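Local coordinates for protein cytochrome P450 RhF (Acinetobacter radioresistens, PDB 6RO8) that is the heme domain of a larger cytochrome P450 and probably inserts oxygen into organic substrates at its heme iron, at residues M122-F132 and A378-I386; A176-E184 and M231-Y242. All blocks are in the same frame, centred on the assembly; numbering follows the deposited sequence.

Contact 1 of 2, residues M122-F132 and A378-I386; sequences MERRRALMDAF and AHQCMGKNI. With HEM (protoporphyrin IX containing Fe), chain B.
Arg126 reaches the 378-386 loop because its chain is fully stretched, with CG anti to the backbone N (chi1 178°) and no bend up to NE. Met382 runs past it in the reverse direction. Met382 is bent only at its end (chi3 86°), which carries CE to Asp130 and the Phe132 ring.

The Arg126 guanidinium is gripped at its edge. NH1 gives one hydrogen bond to Gln380 O at 2.8 Å, tilted slightly out of the guanidinium plane. Arg126 NH1 gives another to heme propionate O2D, also 2.8 Å. NH2 adds a weak bond to Gln380 O. Met382 CG covers one face of the group, 3.3 Å above its centre. The arginine charge probably offsets that of the propionate.

His379 holds the other oxygen of this propionate, ND1 to O1D, at 2.8 Å. Met122 CE sits over the face of the His379 ring, 4.0 Å from its centroid, while SD lies oblique to it.

At the far end, Met382 CB lies over one face of the Phe132 ring, offset toward the rim. Met382 SD makes an oblique Met-aromatic contact with the same ring. Ile386 CD1 meets Phe132 CE2 at 4.0 Å.

Cys381 SG binds the iron at 2.5 Å, the axial thiolate ligation of P450s, and a water binds the iron on the opposite side. Gly383 has its CA against the porphyrin.

Arg322 is also hydrogen-bonded to the heme. Helix 121-127 lies beside the cysteine loop that leads into helix 384-401, and helices 240-250 and 257-270 pack against Met129.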
loop_
_atom_site.group_PDB
_atom_site.type_symbol
_atom_site.label_atom_id
_atom_site.label_comp_id
_atom_site.label_asym_id
_atom_site.label_seq_id
_atom_site.Cartn_x
_atom_site.Cartn_y
_atom_site.Cartn_z
ATOM N N MET A 122 -15.665 13.553 -1.109
ATOM C CA MET A 122 -15.051 12.248 -0.940
ATOM C C MET A 122 -16.078 11.126 -1.129
ATOM O O MET A 122 -15.910 10.261 -1.995
ATOM C CB MET A 122 -14.383 12.225 0.436
ATOM C CG MET A 122 -14.129 10.926 1.105
ATOM S SD MET A 122 -13.506 9.532 0.170
ATOM C CE MET A 122 -14.237 8.232 1.140
ATOM N N GLU A 123 -17.180 11.151 -0.374
ATOM C CA GLU A 123 -18.174 10.081 -0.494
ATOM C C GLU A 123 -18.994 10.169 -1.780
ATOM O O GLU A 123 -19.274 9.143 -2.397
ATOM C CB GLU A 123 -19.120 10.077 0.704
ATOM C CG GLU A 123 -18.604 9.360 1.942
ATOM C CD GLU A 123 -18.148 7.930 1.699
ATOM O OE1 GLU A 123 -18.438 7.361 0.635
ATOM O OE2 GLU A 123 -17.498 7.361 2.592
ATOM N N ARG A 124 -19.442 11.365 -2.168
ATOM C CA ARG A 124 -20.110 11.538 -3.457
ATOM C C ARG A 124 -19.287 10.927 -4.581
ATOM O O ARG A 124 -19.816 10.186 -5.412
ATOM C CB ARG A 124 -20.348 13.017 -3.749
ATOM C CG ARG A 124 -21.763 13.369 -4.095
ATOM C CD ARG A 124 -21.864 14.840 -4.411
ATOM N NE ARG A 124 -21.941 15.663 -3.213
ATOM C CZ ARG A 124 -21.559 16.937 -3.152
ATOM N NH1 ARG A 124 -21.071 17.544 -4.229
ATOM N NH2 ARG A 124 -21.684 17.618 -2.021
ATOM N N ARG A 125 -17.984 11.211 -4.609
ATOM C CA ARG A 125 -17.112 10.627 -5.624
ATOM C C ARG A 125 -16.978 9.118 -5.438
ATOM O O ARG A 125 -17.065 8.351 -6.402
ATOM C CB ARG A 125 -15.745 11.302 -5.580
ATOM C CG ARG A 125 -14.927 11.119 -6.830
ATOM C CD ARG A 125 -13.641 11.905 -6.715
ATOM N NE ARG A 125 -13.876 13.344 -6.703
ATOM C CZ ARG A 125 -12.977 14.244 -6.313
ATOM N NH1 ARG A 125 -11.783 13.846 -5.898
ATOM N NH2 ARG A 125 -13.270 15.543 -6.347
ATOM N N ARG A 126 -16.763 8.669 -4.199
ATOM C CA ARG A 126 -16.713 7.237 -3.941
ATOM C C ARG A 126 -18.055 6.587 -4.251
ATOM O O ARG A 126 -18.136 5.671 -5.080
ATOM C CB ARG A 126 -16.307 6.965 -2.489
ATOM C CG ARG A 126 -16.294 5.475 -2.163
ATOM C CD ARG A 126 -15.636 5.156 -0.831
ATOM N NE ARG A 126 -15.592 3.706 -0.621
ATOM C CZ ARG A 126 -14.683 3.060 0.112
ATOM N NH1 ARG A 126 -13.715 3.732 0.731
ATOM N NH2 ARG A 126 -14.745 1.735 0.231
ATOM N N ALA A 127 -19.129 7.064 -3.598
ATOM C CA ALA A 127 -20.442 6.432 -3.728
ATOM C C ALA A 127 -20.852 6.301 -5.180
ATOM O O ALA A 127 -21.571 5.366 -5.543
ATOM C CB ALA A 127 -21.515 7.207 -2.953
ATOM N N LEU A 128 -20.379 7.196 -6.036
ATOM C CA LEU A 128 -20.768 7.156 -7.434
ATOM C C LEU A 128 -19.704 6.503 -8.314
ATOM O O LEU A 128 -19.636 6.791 -9.514
ATOM C CB LEU A 128 -21.119 8.564 -7.930
ATOM C CG LEU A 128 -22.558 9.137 -7.746
ATOM C CD1 LEU A 128 -23.696 8.331 -8.461
ATOM C CD2 LEU A 128 -22.906 9.400 -6.263
ATOM N N MET A 129 -18.891 5.578 -7.765
ATOM C CA MET A 129 -17.953 4.912 -8.689
ATOM C C MET A 129 -17.661 3.456 -8.295
ATOM O O MET A 129 -16.552 3.121 -7.887
ATOM C CB MET A 129 -16.655 5.702 -8.802
ATOM C CG MET A 129 -16.590 6.520 -10.070
ATOM S SD MET A 129 -14.994 7.324 -10.202
ATOM C CE MET A 129 -14.764 7.894 -8.523
ATOM N N ASP A 130 -18.618 2.556 -8.571
ATOM C CA ASP A 130 -18.469 1.140 -8.234
ATOM C C ASP A 130 -18.683 0.219 -9.444
ATOM O O ASP A 130 -19.813 0.019 -9.923
ATOM C CB ASP A 130 -19.389 0.798 -7.069
ATOM C CG ASP A 130 -19.016 1.597 -5.809
ATOM O OD1 ASP A 130 -17.801 1.838 -5.643
ATOM O OD2 ASP A 130 -19.893 1.993 -5.000
ATOM N N ALA A 131 -17.563 -0.283 -9.970
ATOM C CA ALA A 131 -17.488 -1.535 -10.707
ATOM C C ALA A 131 -16.555 -2.489 -9.962
ATOM O O ALA A 131 -15.754 -3.225 -10.549
ATOM C CB ALA A 131 -17.031 -1.301 -12.141
ATOM N N PHE A 132 -16.604 -2.413 -8.643
ATOM C CA PHE A 132 -16.087 -3.454 -7.788
ATOM C C PHE A 132 -17.129 -4.532 -7.538
ATOM O O PHE A 132 -16.934 -5.358 -6.645
ATOM C CB PHE A 132 -15.597 -2.838 -6.468
ATOM C CG PHE A 132 -14.490 -1.855 -6.663
ATOM C CD1 PHE A 132 -14.771 -0.532 -6.982
ATOM C CD2 PHE A 132 -13.171 -2.263 -6.617
ATOM C CE1 PHE A 132 -13.757 0.365 -7.223
ATOM C CE2 PHE A 132 -12.141 -1.361 -6.852
ATOM C CZ PHE A 132 -12.436 -0.045 -7.155
ATOM N N ALA A 378 -14.175 5.600 6.360
ATOM C CA ALA A 378 -14.596 6.310 5.156
ATOM C C ALA A 378 -13.711 5.972 3.968
ATOM O O ALA A 378 -14.223 5.703 2.872
ATOM C CB ALA A 378 -14.604 7.821 5.413
ATOM N N HIS A 379 -12.387 5.956 4.172
ATOM C CA HIS A 379 -11.417 5.756 3.105
ATOM C C HIS A 379 -10.938 4.310 3.009
ATOM O O HIS A 379 -9.978 4.033 2.273
ATOM C CB HIS A 379 -10.215 6.682 3.295
ATOM C CG HIS A 379 -10.518 8.132 3.061
ATOM N ND1 HIS A 379 -10.393 8.734 1.827
ATOM C CD2 HIS A 379 -10.936 9.101 3.909
ATOM C CE1 HIS A 379 -10.721 10.008 1.926
ATOM N NE2 HIS A 379 -11.062 10.253 3.176
ATOM N N GLN A 380 -11.590 3.385 3.710
ATOM C CA GLN A 380 -11.151 1.995 3.689
ATOM C C GLN A 380 -10.988 1.482 2.265
ATOM O O GLN A 380 -11.824 1.732 1.394
ATOM C CB GLN A 380 -12.125 1.097 4.431
ATOM C CG GLN A 380 -11.536 -0.279 4.602
ATOM C CD GLN A 380 -12.562 -1.306 4.938
ATOM O OE1 GLN A 380 -13.440 -1.615 4.129
ATOM N NE2 GLN A 380 -12.447 -1.871 6.133
ATOM N N CYS A 381 -9.897 0.751 2.051
ATOM C CA CYS A 381 -9.408 0.441 0.718
ATOM C C CYS A 381 -10.497 -0.151 -0.177
ATOM O O CYS A 381 -11.124 -1.163 0.161
ATOM C CB CYS A 381 -8.250 -0.537 0.843
ATOM S SG CYS A 381 -7.851 -1.158 -0.745
ATOM N N MET A 382 -10.711 0.471 -1.335
ATOM C CA MET A 382 -11.746 -0.017 -2.241
ATOM C C MET A 382 -11.333 -1.279 -2.983
ATOM O O MET A 382 -12.209 -2.018 -3.449
ATOM C CB MET A 382 -12.129 1.051 -3.265
ATOM C CG MET A 382 -13.085 2.075 -2.713
ATOM S SD MET A 382 -13.406 3.402 -3.889
ATOM C CE MET A 382 -14.749 2.729 -4.874
ATOM N N GLY A 383 -10.033 -1.544 -3.088
ATOM C CA GLY A 383 -9.545 -2.666 -3.861
ATOM C C GLY A 383 -9.080 -3.806 -2.977
ATOM O O GLY A 383 -8.379 -4.715 -3.454
ATOM N N LYS A 384 -9.485 -3.781 -1.693
ATOM C CA LYS A 384 -9.026 -4.808 -0.756
ATOM C C LYS A 384 -9.330 -6.213 -1.285
ATOM O O LYS A 384 -8.512 -7.131 -1.135
ATOM C CB LYS A 384 -9.650 -4.607 0.637
ATOM C CG LYS A 384 -11.200 -4.635 0.704
ATOM C CD LYS A 384 -11.705 -4.502 2.156
ATOM C CE LYS A 384 -13.241 -4.437 2.221
ATOM N NZ LYS A 384 -13.763 -4.641 3.609
ATOM N N ASN A 385 -10.478 -6.403 -1.938
ATOM C CA ASN A 385 -10.749 -7.767 -2.377
ATOM C C ASN A 385 -9.979 -8.138 -3.631
ATOM O O ASN A 385 -9.689 -9.314 -3.835
ATOM C CB ASN A 385 -12.241 -7.999 -2.576
ATOM C CG ASN A 385 -12.972 -8.078 -1.270
ATOM O OD1 ASN A 385 -12.454 -8.582 -0.279
ATOM N ND2 ASN A 385 -14.150 -7.515 -1.236
ATOM N N ILE A 386 -9.627 -7.179 -4.475
ATOM C CA ILE A 386 -8.710 -7.491 -5.565
ATOM C C ILE A 386 -7.366 -7.922 -4.992
ATOM O O ILE A 386 -6.797 -8.949 -5.388
ATOM C CB ILE A 386 -8.567 -6.290 -6.519
ATOM C CG1 ILE A 386 -9.900 -6.007 -7.218
ATOM C CG2 ILE A 386 -7.462 -6.561 -7.519
ATOM C CD1 ILE A 386 -10.006 -4.553 -7.786
HETATM C CHA HEM B . -7.442 3.102 0.109
HETATM C CHB HEM B . -4.157 -0.260 1.373
HETATM C CHC HEM B . -4.697 -2.536 -2.906
HETATM C CHD HEM B . -7.602 1.103 -4.292
HETATM C C1A HEM B . -6.493 2.411 0.831
HETATM C C2A HEM B . -5.976 2.745 2.146
HETATM C C3A HEM B . -5.080 1.827 2.489
HETATM C C4A HEM B . -4.971 0.862 1.408
HETATM C CMA HEM B . -4.296 1.815 3.819
HETATM C CAA HEM B . -6.399 3.950 3.017
HETATM C CBA HEM B . -7.415 3.437 4.019
HETATM C CGA HEM B . -7.964 4.550 4.870
HETATM O O1A HEM B . -7.530 5.716 4.704
HETATM O O2A HEM B . -8.843 4.255 5.714
HETATM C C1B HEM B . -4.086 -1.205 0.377
HETATM C C2B HEM B . -3.392 -2.475 0.468
HETATM C C3B HEM B . -3.527 -3.103 -0.725
HETATM C C4B HEM B . -4.319 -2.251 -1.601
HETATM C CMB HEM B . -2.644 -2.951 1.743
HETATM C CAB HEM B . -3.015 -4.490 -1.179
HETATM C CBB HEM B . -2.494 -5.421 -0.379
HETATM C C1C HEM B . -5.533 -1.750 -3.668
HETATM C C2C HEM B . -5.966 -1.980 -5.035
HETATM C C3C HEM B . -6.775 -0.955 -5.390
HETATM C C4C HEM B . -6.875 -0.060 -4.272
HETATM C CMC HEM B . -5.546 -3.205 -5.876
HETATM C CAC HEM B . -7.535 -0.645 -6.709
HETATM C CBC HEM B . -7.450 -1.422 -7.790
HETATM C C1D HEM B . -7.798 1.974 -3.249
HETATM C C2D HEM B . -8.593 3.178 -3.294
HETATM C C3D HEM B . -8.564 3.727 -2.085
HETATM C C4D HEM B . -7.740 2.892 -1.218
HETATM C CMD HEM B . -9.347 3.743 -4.517
HETATM C CAD HEM B . -9.271 5.051 -1.715
HETATM C CBD HEM B . -10.706 4.829 -1.259
HETATM C CGD HEM B . -11.172 6.044 -0.489
HETATM O O1D HEM B . -10.381 7.002 -0.359
HETATM O O2D HEM B . -12.325 6.066 0.008
HETATM N NA HEM B . -5.845 1.268 0.412
HETATM N NB HEM B . -4.635 -1.104 -0.893
HETATM N NC HEM B . -6.110 -0.565 -3.245
HETATM N ND HEM B . -7.295 1.828 -1.965
HETATM FE FE HEM B . -5.978 0.335 -1.452
HETATM O O HOH W 1 -4.321 1.752 -2.192
#

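Contact 2 of 2, residues A176-E184 and M231-Y242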
loop_
_atom_site.group_PDB
_atom_site.type_symbol
_atom_site.label_atom_id
_atom_site.label_comp_id
_atom_site.label_asym_id
_atom_site.label_seq_id
_atom_site.Cartn_x
_atom_site.Cartn_y
_atom_site.Cartn_z
ATOM N N ALA A 176 -3.846 -4.774 -12.818
ATOM C CA ALA A 176 -4.248 -3.384 -12.603
ATOM C C ALA A 176 -4.581 -2.686 -13.919
ATOM O O ALA A 176 -5.685 -2.151 -14.091
ATOM C CB ALA A 176 -3.145 -2.630 -11.859
ATOM N N LEU A 177 -3.618 -2.654 -14.845
ATOM C CA LEU A 177 -3.871 -2.095 -16.170
ATOM C C LEU A 177 -5.183 -2.609 -16.733
ATOM O O LEU A 177 -5.992 -1.832 -17.246
ATOM C CB LEU A 177 -2.725 -2.445 -17.114
ATOM C CG LEU A 177 -1.388 -1.889 -16.672
ATOM C CD1 LEU A 177 -0.296 -2.444 -17.567
ATOM C CD2 LEU A 177 -1.471 -0.407 -16.767
ATOM N N HIS A 178 -5.428 -3.914 -16.602
ATOM C CA HIS A 178 -6.641 -4.503 -17.164
ATOM C C HIS A 178 -7.883 -4.069 -16.400
ATOM O O HIS A 178 -8.915 -3.785 -17.012
ATOM C CB HIS A 178 -6.521 -6.024 -17.184
ATOM C CG HIS A 178 -7.565 -6.691 -18.013
ATOM N ND1 HIS A 178 -7.580 -6.616 -19.389
ATOM C CD2 HIS A 178 -8.637 -7.440 -17.664
ATOM C CE1 HIS A 178 -8.617 -7.291 -19.852
ATOM N NE2 HIS A 178 -9.273 -7.805 -18.826
ATOM N N PHE A 179 -7.804 -4.018 -15.072
ATOM C CA PHE A 179 -8.922 -3.507 -14.290
ATOM C C PHE A 179 -9.237 -2.060 -14.661
ATOM O O PHE A 179 -10.398 -1.708 -14.888
ATOM C CB PHE A 179 -8.608 -3.633 -12.802
ATOM C CG PHE A 179 -9.695 -3.115 -11.908
ATOM C CD1 PHE A 179 -10.873 -3.844 -11.729
ATOM C CD2 PHE A 179 -9.536 -1.916 -11.229
ATOM C CE1 PHE A 179 -11.876 -3.371 -10.885
ATOM C CE2 PHE A 179 -10.530 -1.437 -10.400
ATOM C CZ PHE A 179 -11.705 -2.165 -10.224
ATOM N N LEU A 180 -8.218 -1.201 -14.695
ATOM C CA LEU A 180 -8.385 0.124 -15.262
ATOM C C LEU A 180 -8.566 -0.020 -16.766
ATOM O O LEU A 180 -8.480 -1.111 -17.327
ATOM C CB LEU A 180 -7.181 0.996 -14.914
ATOM C CG LEU A 180 -6.834 0.983 -13.414
ATOM C CD1 LEU A 180 -5.441 1.531 -13.127
ATOM C CD2 LEU A 180 -7.861 1.767 -12.626
ATOM N N GLY A 181 -8.852 1.056 -17.445
ATOM C CA GLY A 181 -8.967 0.782 -18.869
ATOM C C GLY A 181 -7.697 1.077 -19.648
ATOM O O GLY A 181 -7.760 1.615 -20.760
ATOM N N VAL A 182 -6.545 0.742 -19.078
ATOM C CA VAL A 182 -5.271 1.360 -19.441
ATOM C C VAL A 182 -4.458 0.374 -20.269
ATOM O O VAL A 182 -4.150 -0.724 -19.788
ATOM C CB VAL A 182 -4.489 1.808 -18.197
ATOM C CG1 VAL A 182 -3.101 2.280 -18.588
ATOM C CG2 VAL A 182 -5.251 2.909 -17.461
ATOM N N PRO A 183 -4.057 0.735 -21.492
ATOM C CA PRO A 183 -3.351 -0.218 -22.365
ATOM C C PRO A 183 -1.934 -0.480 -21.876
ATOM O O PRO A 183 -1.165 0.450 -21.625
ATOM C CB PRO A 183 -3.340 0.482 -23.731
ATOM C CG PRO A 183 -4.220 1.677 -23.592
ATOM C CD PRO A 183 -4.247 2.039 -22.143
ATOM N N GLU A 184 -1.598 -1.758 -21.741
ATOM C CA GLU A 184 -0.239 -2.143 -21.401
ATOM C C GLU A 184 0.731 -1.543 -22.403
ATOM O O GLU A 184 0.459 -1.502 -23.601
ATOM C CB GLU A 184 -0.110 -3.667 -21.400
ATOM C CG GLU A 184 -1.357 -4.404 -20.917
ATOM C CD GLU A 184 -1.277 -5.904 -21.131
ATOM O OE1 GLU A 184 -0.814 -6.339 -22.216
ATOM O OE2 GLU A 184 -1.676 -6.646 -20.206
ATOM N N MET A 231 -7.973 7.753 -23.782
ATOM C CA MET A 231 -9.161 7.087 -23.264
ATOM C C MET A 231 -10.378 7.997 -23.370
ATOM O O MET A 231 -11.474 7.543 -23.735
ATOM C CB MET A 231 -8.918 6.638 -21.821
ATOM C CG MET A 231 -7.798 5.609 -21.701
ATOM S SD MET A 231 -7.470 5.051 -20.015
ATOM C CE MET A 231 -8.828 5.855 -19.185
ATOM N N LYS A 232 -10.195 9.291 -23.074
ATOM C CA LYS A 232 -11.267 10.264 -23.252
ATOM C C LYS A 232 -11.863 10.158 -24.647
ATOM O O LYS A 232 -13.073 10.341 -24.835
ATOM C CB LYS A 232 -10.736 11.681 -23.008
ATOM C CG LYS A 232 -11.155 12.304 -21.690
ATOM C CD LYS A 232 -10.208 13.439 -21.315
ATOM C CE LYS A 232 -10.783 14.340 -20.222
ATOM N NZ LYS A 232 -9.751 15.205 -19.591
ATOM N N ASN A 233 -11.027 9.841 -25.632
ATOM C CA ASN A 233 -11.430 9.787 -27.024
ATOM C C ASN A 233 -11.999 8.444 -27.433
ATOM O O ASN A 233 -12.556 8.337 -28.526
ATOM C CB ASN A 233 -10.242 10.136 -27.919
ATOM C CG ASN A 233 -10.104 11.616 -28.126
ATOM O OD1 ASN A 233 -11.078 12.363 -28.018
ATOM N ND2 ASN A 233 -8.881 12.060 -28.398
ATOM N N ASN A 234 -11.879 7.421 -26.592
ATOM C CA ASN A 234 -12.480 6.122 -26.873
ATOM C C ASN A 234 -13.547 5.796 -25.834
ATOM O O ASN A 234 -13.286 5.037 -24.885
ATOM C CB ASN A 234 -11.439 5.010 -26.924
ATOM C CG ASN A 234 -12.023 3.704 -27.439
ATOM O OD1 ASN A 234 -13.215 3.448 -27.329
ATOM N ND2 ASN A 234 -11.180 2.895 -28.067
ATOM N N PRO A 235 -14.777 6.308 -26.005
ATOM C CA PRO A 235 -15.869 5.934 -25.090
ATOM C C PRO A 235 -16.358 4.494 -25.233
ATOM O O PRO A 235 -17.184 4.069 -24.417
ATOM C CB PRO A 235 -16.984 6.927 -25.455
ATOM C CG PRO A 235 -16.746 7.259 -26.868
ATOM C CD PRO A 235 -15.238 7.235 -27.062
ATOM N N GLU A 236 -15.897 3.735 -26.234
ATOM C CA GLU A 236 -16.117 2.291 -26.228
ATOM C C GLU A 236 -15.547 1.631 -24.983
ATOM O O GLU A 236 -15.986 0.535 -24.624
ATOM C CB GLU A 236 -15.447 1.624 -27.424
ATOM C CG GLU A 236 -15.968 2.007 -28.783
ATOM C CD GLU A 236 -17.278 1.330 -29.117
ATOM O OE1 GLU A 236 -18.335 1.959 -28.909
ATOM O OE2 GLU A 236 -17.252 0.172 -29.596
ATOM N N GLY A 237 -14.571 2.263 -24.333
ATOM C CA GLY A 237 -13.703 1.547 -23.422
ATOM C C GLY A 237 -14.427 0.986 -22.216
ATOM O O GLY A 237 -15.432 1.520 -21.741
ATOM N N LYS A 238 -13.901 -0.123 -21.724
ATOM C CA LYS A 238 -14.295 -0.664 -20.437
ATOM C C LYS A 238 -13.074 -0.682 -19.520
ATOM O O LYS A 238 -11.952 -0.941 -19.967
ATOM C CB LYS A 238 -14.922 -2.061 -20.581
ATOM C CG LYS A 238 -15.435 -2.672 -19.249
ATOM C CD LYS A 238 -16.104 -4.058 -19.441
ATOM C CE LYS A 238 -16.585 -4.659 -18.100
ATOM N NZ LYS A 238 -17.239 -6.021 -18.314
ATOM N N GLY A 239 -13.308 -0.383 -18.251
ATOM C CA GLY A 239 -12.294 -0.343 -17.213
ATOM C C GLY A 239 -12.672 0.750 -16.237
ATOM O O GLY A 239 -13.441 1.659 -16.543
ATOM N N TRP A 240 -12.105 0.672 -15.036
ATOM C CA TRP A 240 -12.502 1.621 -14.000
ATOM C C TRP A 240 -12.237 3.071 -14.413
ATOM O O TRP A 240 -13.040 3.965 -14.106
ATOM C CB TRP A 240 -11.775 1.308 -12.709
ATOM C CG TRP A 240 -12.401 1.959 -11.549
ATOM C CD1 TRP A 240 -13.722 2.271 -11.389
ATOM C CD2 TRP A 240 -11.740 2.374 -10.364
ATOM N NE1 TRP A 240 -13.922 2.857 -10.161
ATOM C CE2 TRP A 240 -12.716 2.934 -9.515
ATOM C CE3 TRP A 240 -10.410 2.325 -9.930
ATOM C CZ2 TRP A 240 -12.402 3.438 -8.256
ATOM C CZ3 TRP A 240 -10.097 2.839 -8.695
ATOM C CH2 TRP A 240 -11.084 3.378 -7.865
ATOM N N MET A 241 -11.131 3.330 -15.115
ATOM C CA MET A 241 -10.855 4.706 -15.520
ATOM C C MET A 241 -11.884 5.198 -16.534
ATOM O O MET A 241 -12.299 6.363 -16.495
ATOM C CB MET A 241 -9.432 4.822 -16.069
ATOM C CG MET A 241 -8.346 4.807 -15.002
ATOM S SD MET A 241 -8.665 6.007 -13.688
ATOM C CE MET A 241 -8.896 7.524 -14.626
ATOM N N TYR A 242 -12.332 4.316 -17.437
ATOM C CA TYR A 242 -13.429 4.673 -18.335
ATOM C C TYR A 242 -14.704 4.984 -17.565
ATOM O O TYR A 242 -15.498 5.830 -17.997
ATOM C CB TYR A 242 -13.698 3.549 -19.330
ATOM C CG TYR A 242 -12.639 3.442 -20.389
ATOM C CD1 TYR A 242 -12.484 4.438 -21.363
ATOM C CD2 TYR A 242 -11.788 2.348 -20.420
ATOM C CE1 TYR A 242 -11.498 4.338 -22.339
ATOM C CE2 TYR A 242 -10.800 2.241 -21.386
ATOM C CZ TYR A 242 -10.660 3.234 -22.343
ATOM O OH TYR A 242 -9.670 3.100 -23.284
#
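This is a buried, mostly apolar contact between two chain turns at the ends of helices. The exit of helix 170-179 meets the link from helix 207-233 to helix 240-250. The backbones come closest where Gly181 faces Gly239, with CA atoms 3.9 Å apart.

One backbone hydrogen bond joins the segments. Trp240 N donates to Phe179 O at 2.9 Å, nearly straight (162°). It uses an N-H from the first turn of helix 240-250, just after the N-cap residue Gly239.

Gly239 has a backbone conformation that residues with a side chain rarely adopt. A side chain there would also run into the backbone of Leu180 and Gly181. At Gly181 the space a CB would take is filled by the Tyr242 ring, near CD2.

Trp240 lines the heme pocket. It has CG anti to the backbone N (chi1 -164°), which turns the indole toward Phe179. The two rings meet obliquely, their planes at 47°, with Phe179 CE2 3.8 Å from Trp240 CE3. Leu180 CD2 reaches the edge of the indole. Leu180 also lies alongside Met241, both pointing the same way.

Met231 SD approaches Gly181 O at 3.5 Å and Val182 CG2 at 4.0 Å. Gly237 CA covers one face of the Tyr242 ring. Helices 134-155 and 257-270 close round Phe179, Leu180 and Trp240.

No charged pair joins the segments. The fit therefore rests on one directional backbone bond, close glycine packing and apolar side chains.

The centres of the two contacts lie 18 Å apart, but the contacts touch. Phe132 and Ile386 of contact 1 meet Phe179, and Phe132 also meets Trp240 edge-to-face. Trp240 NE1 makes a weak hydrogen bond to Met129 O. Along the chain the order is 122-132, 176-184, 231-242 and 378-386, so both segments of contact 2 fall between those of contact 1. Contact 1 holds the cysteine ligand and one heme propionate. Contact 2 lies farther from the chain centre, although Phe179 and Trp240 both touch the heme. Phe132, packed on Met382 and Ile386 of the 378-386 segment, meets Phe179 at the end of helix 170-179 and Trp240 at the start of helix 240-250.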